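Local structure of phenolic acid decarboxylase (Sedimentibacter hydroxybenzoicus, 7AE5) at residues P113-V118 with R296-T301; A204-N209 with E258-G263. The protein catalyses the reversible, non-oxidative decarboxylation of 4-hydroxybenzoate and 3,4-dihydroxybenzoate with prenylated FMN and manganese as cofactors, and serves anaerobic detoxification of phenolic compounds. One frame throughout, in Å; residues are numbered along the deposited sequence.

Contact 1: P113-V118 with R296-T301; sequences PCKENV and RITHRT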
ATOM      1  N   PRO C 113      58.443 -24.134   3.819  1.00 68.93           N
ATOM      2  CA  PRO C 113      58.165 -24.888   5.054  1.00 68.05           C
ATOM      3  C   PRO C 113      57.044 -25.905   4.914  1.00 66.03           C
ATOM      4  O   PRO C 113      57.023 -26.891   5.661  1.00 66.02           O
ATOM      5  CB  PRO C 113      57.805 -23.787   6.063  1.00 66.98           C
ATOM      6  CG  PRO C 113      58.413 -22.539   5.506  1.00 68.29           C
ATOM      7  CD  PRO C 113      58.344 -22.678   4.018  1.00 68.57           C
ATOM      8  N   CYS C 114      56.109 -25.701   3.984  1.00 71.66           N
ATOM      9  CA  CYS C 114      55.065 -26.693   3.756  1.00 70.04           C
ATOM     10  C   CYS C 114      55.605 -27.983   3.156  1.00 71.66           C
ATOM     11  O   CYS C 114      54.870 -28.974   3.098  1.00 70.72           O
ATOM     12  CB  CYS C 114      53.978 -26.117   2.845  1.00 68.25           C
ATOM     13  SG  CYS C 114      54.453 -25.995   1.105  1.00 69.89           S
ATOM     14  N   LYS C 115      56.863 -27.994   2.714  1.00 78.46           N
ATOM     15  CA  LYS C 115      57.487 -29.168   2.118  1.00 80.35           C
ATOM     16  C   LYS C 115      58.480 -29.830   3.070  1.00 82.07           C
ATOM     17  O   LYS C 115      59.420 -30.496   2.629  1.00 84.40           O
ATOM     18  CB  LYS C 115      58.175 -28.790   0.806  1.00 82.31           C
ATOM     19  CG  LYS C 115      57.230 -28.279  -0.273  1.00 80.97           C
ATOM     20  CD  LYS C 115      56.182 -29.317  -0.640  1.00 79.60           C
ATOM     21  CE  LYS C 115      55.279 -28.819  -1.761  1.00 78.56           C
ATOM     22  NZ  LYS C 115      55.885 -29.035  -3.104  1.00 80.91           N
ATOM     23  N   GLU C 116      58.286 -29.656   4.379  1.00 82.54           N
ATOM     24  CA  GLU C 116      59.219 -30.221   5.351  1.00 84.28           C
ATOM     25  C   GLU C 116      59.002 -31.721   5.530  1.00 84.40           C
ATOM     26  O   GLU C 116      59.950 -32.508   5.423  1.00 86.62           O
ATOM     27  CB  GLU C 116      59.087 -29.495   6.693  1.00 83.47           C
ATOM     28  CG  GLU C 116      59.703 -28.104   6.710  1.00 84.31           C
ATOM     29  CD  GLU C 116      59.576 -27.423   8.061  1.00 83.74           C
ATOM     30  OE1 GLU C 116      60.297 -26.429   8.299  1.00 85.04           O
ATOM     31  OE2 GLU C 116      58.749 -27.874   8.881  1.00 82.17           O
ATOM     32  N   ASN C 117      57.769 -32.132   5.810  1.00 76.71           N
ATOM     33  CA  ASN C 117      57.432 -33.536   5.994  1.00 76.78           C
ATOM     34  C   ASN C 117      56.503 -33.994   4.878  1.00 75.70           C
ATOM     35  O   ASN C 117      55.603 -33.255   4.466  1.00 73.83           O
ATOM     36  CB  ASN C 117      56.774 -33.772   7.355  1.00 75.51           C
ATOM     37  CG  ASN C 117      57.631 -33.291   8.508  1.00 76.67           C
ATOM     38  OD1 ASN C 117      58.102 -32.154   8.515  1.00 76.97           O
ATOM     39  ND2 ASN C 117      57.842 -34.160   9.490  1.00 77.52           N
ATOM     40  N   VAL C 118      56.726 -35.214   4.393  1.00 74.61           N
ATOM     41  CA  VAL C 118      56.012 -35.748   3.240  1.00 74.20           C
ATOM     42  C   VAL C 118      55.405 -37.095   3.610  1.00 74.03           C
ATOM     43  O   VAL C 118      56.097 -37.968   4.144  1.00 75.65           O
ATOM     44  CB  VAL C 118      56.937 -35.897   2.017  1.00 76.51           C
ATOM     45  CG1 VAL C 118      56.164 -36.453   0.836  1.00 76.26           C
ATOM     46  CG2 VAL C 118      57.574 -34.559   1.663  1.00 76.97           C
ATOM     47  N   ARG C 296      48.802 -37.236  -1.787  1.00 63.26           N
ATOM     48  CA  ARG C 296      50.003 -36.923  -1.026  1.00 64.61           C
ATOM     49  C   ARG C 296      49.701 -35.802  -0.042  1.00 63.84           C
ATOM     50  O   ARG C 296      48.906 -34.903  -0.329  1.00 62.79           O
ATOM     51  CB  ARG C 296      51.167 -36.525  -1.942  1.00 66.45           C
ATOM     52  CG  ARG C 296      52.474 -36.273  -1.203  1.00 68.05           C
ATOM     53  CD  ARG C 296      53.482 -35.552  -2.078  1.00 69.73           C
ATOM     54  NE  ARG C 296      54.106 -36.449  -3.043  1.00 71.04           N
ATOM     55  CZ  ARG C 296      55.417 -36.609  -3.177  1.00 73.07           C
ATOM     56  NH1 ARG C 296      56.276 -35.942  -2.423  1.00 74.07           N
ATOM     57  NH2 ARG C 296      55.876 -37.456  -4.093  1.00 74.17           N
ATOM     58  N   ILE C 297      50.345 -35.873   1.121  1.00 66.09           N
ATOM     59  CA  ILE C 297      50.265 -34.840   2.145  1.00 65.69           C
ATOM     60  C   ILE C 297      51.664 -34.289   2.375  1.00 67.54           C
ATOM     61  O   ILE C 297      52.610 -35.055   2.589  1.00 68.92           O
ATOM     62  CB  ILE C 297      49.678 -35.381   3.462  1.00 64.75           C
ATOM     63  CG1 ILE C 297      48.186 -35.673   3.306  1.00 62.82           C
ATOM     64  CG2 ILE C 297      49.909 -34.392   4.600  1.00 64.84           C
ATOM     65  CD1 ILE C 297      47.582 -36.389   4.493  1.00 62.00           C
ATOM     66  N   THR C 298      51.798 -32.965   2.318  1.00 75.77           N
ATOM     67  CA  THR C 298      53.025 -32.272   2.686  1.00 77.40           C
ATOM     68  C   THR C 298      52.697 -31.270   3.783  1.00 76.67           C
ATOM     69  O   THR C 298      51.748 -30.491   3.647  1.00 75.29           O
ATOM     70  CB  THR C 298      53.655 -31.559   1.484  1.00 78.52           C
ATOM     71  OG1 THR C 298      53.043 -30.275   1.312  1.00 77.58           O
ATOM     72  CG2 THR C 298      53.471 -32.379   0.214  1.00 78.60           C
ATOM     73  N   HIS C 299      53.472 -31.290   4.865  1.00 65.20           N
ATOM     74  CA  HIS C 299      53.134 -30.473   6.021  1.00 64.54           C
ATOM     75  C   HIS C 299      54.393 -30.043   6.760  1.00 66.31           C
ATOM     76  O   HIS C 299      55.433 -30.706   6.693  1.00 67.93           O
ATOM     77  CB  HIS C 299      52.193 -31.222   6.973  1.00 63.21           C
ATOM     78  CG  HIS C 299      52.835 -32.375   7.681  1.00 64.23           C
ATOM     79  ND1 HIS C 299      53.572 -32.224   8.836  1.00 65.30           N
ATOM     80  CD2 HIS C 299      52.851 -33.699   7.396  1.00 64.39           C
ATOM     81  CE1 HIS C 299      54.010 -33.404   9.235  1.00 66.09           C
ATOM     82  NE2 HIS C 299      53.588 -34.316   8.377  1.00 65.54           N
ATOM     83  N   ARG C 300      54.280 -28.921   7.466  1.00 63.88           N
ATOM     84  CA  ARG C 300      55.348 -28.443   8.327  1.00 65.43           C
ATOM     85  C   ARG C 300      55.478 -29.349   9.551  1.00 65.74           C
ATOM     86  O   ARG C 300      54.601 -30.160   9.853  1.00 64.51           O
ATOM     87  CB  ARG C 300      55.079 -27.003   8.761  1.00 64.92           C
ATOM     88  CG  ARG C 300      54.674 -26.076   7.628  1.00 64.26           C
ATOM     89  CD  ARG C 300      54.415 -24.665   8.126  1.00 63.78           C
ATOM     90  NE  ARG C 300      55.490 -24.182   8.985  1.00 65.36           N
ATOM     91  CZ  ARG C 300      55.766 -22.903   9.190  1.00 65.72           C
ATOM     92  NH1 ARG C 300      55.069 -21.943   8.605  1.00 64.62           N
ATOM     93  NH2 ARG C 300      56.766 -22.577  10.005  1.00 67.26           N
ATOM     94  N   THR C 301      56.593 -29.205  10.260  1.00 69.89           N
ATOM     95  CA  THR C 301      56.810 -29.993  11.466  1.00 70.41           C
ATOM     96  C   THR C 301      55.915 -29.484  12.590  1.00 69.14           C
ATOM     97  O   THR C 301      55.877 -28.282  12.872  1.00 69.01           O
ATOM     98  CB  THR C 301      58.277 -29.936  11.883  1.00 72.75           C
ATOM     99  OG1 THR C 301      59.100 -30.366  10.792  1.00 74.00           O
ATOM    100  CG2 THR C 301      58.524 -30.840  13.083  1.00 73.43           C
TER

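Contact 2: A204-N209 with E258-G263; sequences AITIGN and EVVLEG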
ATOM      1  N   ALA C 204      44.663 -29.002  -4.973  1.00 55.74           N
ATOM      2  CA  ALA C 204      45.478 -28.906  -3.772  1.00 54.01           C
ATOM      3  C   ALA C 204      44.671 -28.219  -2.680  1.00 52.90           C
ATOM      4  O   ALA C 204      44.010 -27.207  -2.928  1.00 55.12           O
ATOM      5  CB  ALA C 204      46.775 -28.137  -4.033  1.00 56.88           C
ATOM      6  N   ILE C 205      44.722 -28.779  -1.475  1.00 54.25           N
ATOM      7  CA  ILE C 205      43.958 -28.283  -0.334  1.00 53.10           C
ATOM      8  C   ILE C 205      44.959 -27.843   0.725  1.00 54.70           C
ATOM      9  O   ILE C 205      45.633 -28.682   1.335  1.00 54.78           O
ATOM     10  CB  ILE C 205      42.999 -29.346   0.217  1.00 50.19           C
ATOM     11  CG1 ILE C 205      42.011 -29.790  -0.863  1.00 49.60           C
ATOM     12  CG2 ILE C 205      42.251 -28.819   1.427  1.00 49.24           C
ATOM     13  CD1 ILE C 205      41.283 -31.069  -0.525  1.00 48.16           C
ATOM     14  N   THR C 206      45.060 -26.535   0.944  1.00 58.89           N
ATOM     15  CA  THR C 206      46.008 -25.978   1.899  1.00 61.19           C
ATOM     16  C   THR C 206      45.292 -25.565   3.178  1.00 61.03           C
ATOM     17  O   THR C 206      44.223 -24.947   3.136  1.00 58.86           O
ATOM     18  CB  THR C 206      46.750 -24.778   1.305  1.00 63.87           C
ATOM     19  OG1 THR C 206      45.854 -23.666   1.188  1.00 64.81           O
ATOM     20  CG2 THR C 206      47.309 -25.127  -0.068  1.00 64.40           C
ATOM     21  N   ILE C 207      45.892 -25.911   4.316  1.00 55.74           N
ATOM     22  CA  ILE C 207      45.326 -25.659   5.636  1.00 54.47           C
ATOM     23  C   ILE C 207      46.363 -24.927   6.475  1.00 56.39           C
ATOM     24  O   ILE C 207      47.551 -25.271   6.447  1.00 58.56           O
ATOM     25  CB  ILE C 207      44.893 -26.972   6.323  1.00 53.76           C
ATOM     26  CG1 ILE C 207      43.922 -27.748   5.428  1.00 50.25           C
ATOM     27  CG2 ILE C 207      44.265 -26.692   7.680  1.00 53.13           C
ATOM     28  CD1 ILE C 207      43.761 -29.202   5.813  1.00 49.49           C
ATOM     29  N   GLY C 208      45.917 -23.917   7.220  1.00 52.12           N
ATOM     30  CA  GLY C 208      46.816 -23.135   8.048  1.00 53.09           C
ATOM     31  C   GLY C 208      47.652 -22.169   7.235  1.00 54.15           C
ATOM     32  O   GLY C 208      48.782 -22.486   6.855  1.00 55.68           O
ATOM     33  N   ASN C 209      47.113 -20.981   6.969  1.00 56.32           N
ATOM     34  CA  ASN C 209      47.722 -20.058   6.026  1.00 57.17           C
ATOM     35  C   ASN C 209      47.847 -18.665   6.624  1.00 57.21           C
ATOM     36  O   ASN C 209      47.235 -18.337   7.645  1.00 56.30           O
ATOM     37  CB  ASN C 209      46.908 -19.972   4.726  1.00 56.46           C
ATOM     38  CG  ASN C 209      47.015 -21.225   3.885  1.00 56.96           C
ATOM     39  OD1 ASN C 209      48.094 -21.575   3.406  1.00 58.19           O
ATOM     40  ND2 ASN C 209      45.892 -21.906   3.692  1.00 57.27           N
ATOM     41  N   GLU C 258      50.596 -24.805   6.778  1.00 60.22           N
ATOM     42  CA  GLU C 258      50.865 -25.841   7.762  1.00 60.62           C
ATOM     43  C   GLU C 258      50.669 -27.227   7.164  1.00 60.47           C
ATOM     44  O   GLU C 258      51.448 -28.144   7.446  1.00 61.61           O
ATOM     45  CB  GLU C 258      49.971 -25.643   8.980  1.00 59.37           C
ATOM     46  CG  GLU C 258      50.213 -24.329   9.702  1.00 59.62           C
ATOM     47  CD  GLU C 258      51.210 -24.466  10.832  1.00 61.08           C
ATOM     48  OE1 GLU C 258      51.687 -25.593  11.074  1.00 61.86           O
ATOM     49  OE2 GLU C 258      51.509 -23.448  11.485  1.00 61.48           O
ATOM     50  N   VAL C 259      49.637 -27.400   6.340  1.00 56.17           N
ATOM     51  CA  VAL C 259      49.313 -28.684   5.724  1.00 55.87           C
ATOM     52  C   VAL C 259      48.903 -28.434   4.278  1.00 55.46           C
ATOM     53  O   VAL C 259      48.197 -27.465   3.982  1.00 54.50           O
ATOM     54  CB  VAL C 259      48.188 -29.418   6.490  1.00 54.39           C
ATOM     55  CG1 VAL C 259      47.858 -30.745   5.828  1.00 54.11           C
ATOM     56  CG2 VAL C 259      48.567 -29.638   7.948  1.00 54.87           C
ATOM     57  N   VAL C 260      49.355 -29.304   3.376  1.00 59.69           N
ATOM     58  CA  VAL C 260      48.947 -29.276   1.975  1.00 59.42           C
ATOM     59  C   VAL C 260      48.440 -30.661   1.601  1.00 58.92           C
ATOM     60  O   VAL C 260      49.136 -31.659   1.813  1.00 59.85           O
ATOM     61  CB  VAL C 260      50.097 -28.852   1.042  1.00 61.16           C
ATOM     62  CG1 VAL C 260      49.626 -28.840  -0.405  1.00 60.93           C
ATOM     63  CG2 VAL C 260      50.635 -27.486   1.441  1.00 61.73           C
ATOM     64  N   LEU C 261      47.231 -30.721   1.052  1.00 60.63           N
ATOM     65  CA  LEU C 261      46.602 -31.976   0.646  1.00 60.75           C
ATOM     66  C   LEU C 261      46.538 -32.000  -0.877  1.00 61.85           C
ATOM     67  O   LEU C 261      45.678 -31.353  -1.481  1.00 62.41           O
ATOM     68  CB  LEU C 261      45.213 -32.117   1.259  1.00 60.28           C
ATOM     69  CG  LEU C 261      45.095 -31.944   2.773  1.00 59.24           C
ATOM     70  CD1 LEU C 261      43.691 -32.288   3.237  1.00 58.77           C
ATOM     71  CD2 LEU C 261      46.116 -32.810   3.480  1.00 58.63           C
ATOM     72  N   GLU C 262      47.446 -32.750  -1.494  1.00 63.26           N
ATOM     73  CA  GLU C 262      47.453 -32.905  -2.940  1.00 64.28           C
ATOM     74  C   GLU C 262      46.637 -34.132  -3.323  1.00 64.35           C
ATOM     75  O   GLU C 262      46.852 -35.223  -2.786  1.00 63.75           O
ATOM     76  CB  GLU C 262      48.885 -33.022  -3.464  1.00 65.04           C
ATOM     77  CG  GLU C 262      49.759 -31.835  -3.098  1.00 65.98           C
ATOM     78  CD  GLU C 262      51.176 -31.966  -3.618  1.00 68.13           C
ATOM     79  OE1 GLU C 262      51.395 -32.756  -4.560  1.00 68.86           O
ATOM     80  OE2 GLU C 262      52.070 -31.275  -3.084  1.00 69.15           O
ATOM     81  N   GLY C 263      45.698 -33.946  -4.238  1.00 61.61           N
ATOM     82  CA  GLY C 263      44.846 -35.039  -4.642  1.00 61.63           C
ATOM     83  C   GLY C 263      44.094 -34.723  -5.912  1.00 62.60           C
ATOM     84  O   GLY C 263      44.492 -33.854  -6.689  1.00 63.40           O
TER

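Contact 1: P113-V118 with R296-T301
Asn117 and His299 form an antiparallel hydrogen-bonded pair in the sheet of the Rift-related domain of this UbiD-family enzyme, and they also meet by their side chains. Asn117 CB lies over one face of the imidazole, 3.6 Å from the ring centroid, a CH-pi contact. With CG of buried His299 between backbone N and carbonyl carbon (chi1 69°), the ring comes up against this CB. Replacing His299 by an alanine would take away that flat surface and is likely to leave a gap beside Asn117. On the face carrying Thr298 and Val118, the buried hydroxyl OG1 of Thr298 donates to Cys114 O (2.9 Å) from above the carbonyl plane, tying the 3-10 turn to the strand. Pro113 CB covers one face of the Arg300 guanidinium; NH1 pairs with Asp7, but buried NE has no partner in the model.

The solvent side is looser. Exposed Glu116 accepts from Thr301 N at OE2 (2.9 Å), while Thr301 OG1 lies 3.1 Å from Asn117 OD1 and 3.2 Å from Glu116 OE2. Exposed Val118 rests CG1 on Arg296 NH1, which pairs with Asp246. Buried Thr298 and His299 thus hold strand 117-119, and Glu116, Asn117 and Thr301 suit a polar margin.

Contact 2: A204-N209 with E258-G263
Ile205 and Leu261 exchange two backbone hydrogen bonds, Ile205 N to Leu261 O (2.7 Å) and Leu261 N to Ile205 O (2.6 Å), and Ile207 and Val259 do the same one hydrogen-bonded pair further on. These four bonds satisfy the inward amides and carbonyls of two nearly antiparallel strands, whose axes run at 168°, within the antiparallel sheet of the Rift-related domain, a member of the FMN-binding clan. The outward groups are met by the neighbouring strands: Ala204 and Thr206 bond to Val149 and Ser147, Val260 and Glu262 to Thr298 and Asp295.

At the end of the pairing, Glu258 and Val259 both face Ile207, a classic beta bulge. Here Glu258 N bonds Gly208 O (2.9 Å), in the carbonyl plane on a lone pair. Glycine suits its place because its phi is positive and because a CB would collide with Glu258 CG.

Ile205, Ile207, Val259 and Leu261 share one face of the sheet, where branched aliphatic side chains ask for no polar partner. Leu261 CB packs on Ile205 CB at 3.7 Å, and its CD1 reaches Ile207 CD1 at 4.0 Å.

The buried polar side chains are all provided for. Thr206 OG1, held between backbone N and carbonyl carbon (chi1 71°), accepts from Asn209 ND2 (3.1 Å) and donates to Ser147 O; Asn209 OD1 accepts from Ser257 OG. Glu258 OE2 forms a salt bridge with Arg9, while OE1 takes the amide of Ile304. Both carboxylate oxygens of Glu262 accept backbone amides, those of Leu247 and Asp246. Glu258 therefore has a counter-charge in Arg9, which would probably favour its ionised form, and the two amides would probably help Glu262 to bear a charge inside the domain.

Strands 287-299 and 259-265 are neighbours in one antiparallel sheet, and this joins the two contacts, whose centres lie 9 Å apart. Val260 N and Thr298 O, 2.7 Å apart, are probably hydrogen-bonded, as are Glu262 N and Arg296 O at 2.9 Å; beside them Ile297 CG1 packs on Leu261 CD2. Locally the order is 117-119, 287-299, 259-265, 201-207, and along the chain contact 2 is nested within the loop closed by contact 1. Contact 1 lies away from the cofactor and metal sites. Contact 2 is nearer the predicted prenylated FMN site: the side chain of Thr206 is about 6 Å from that of Val164, and that of Ile205 about 8 Å from that of Met184.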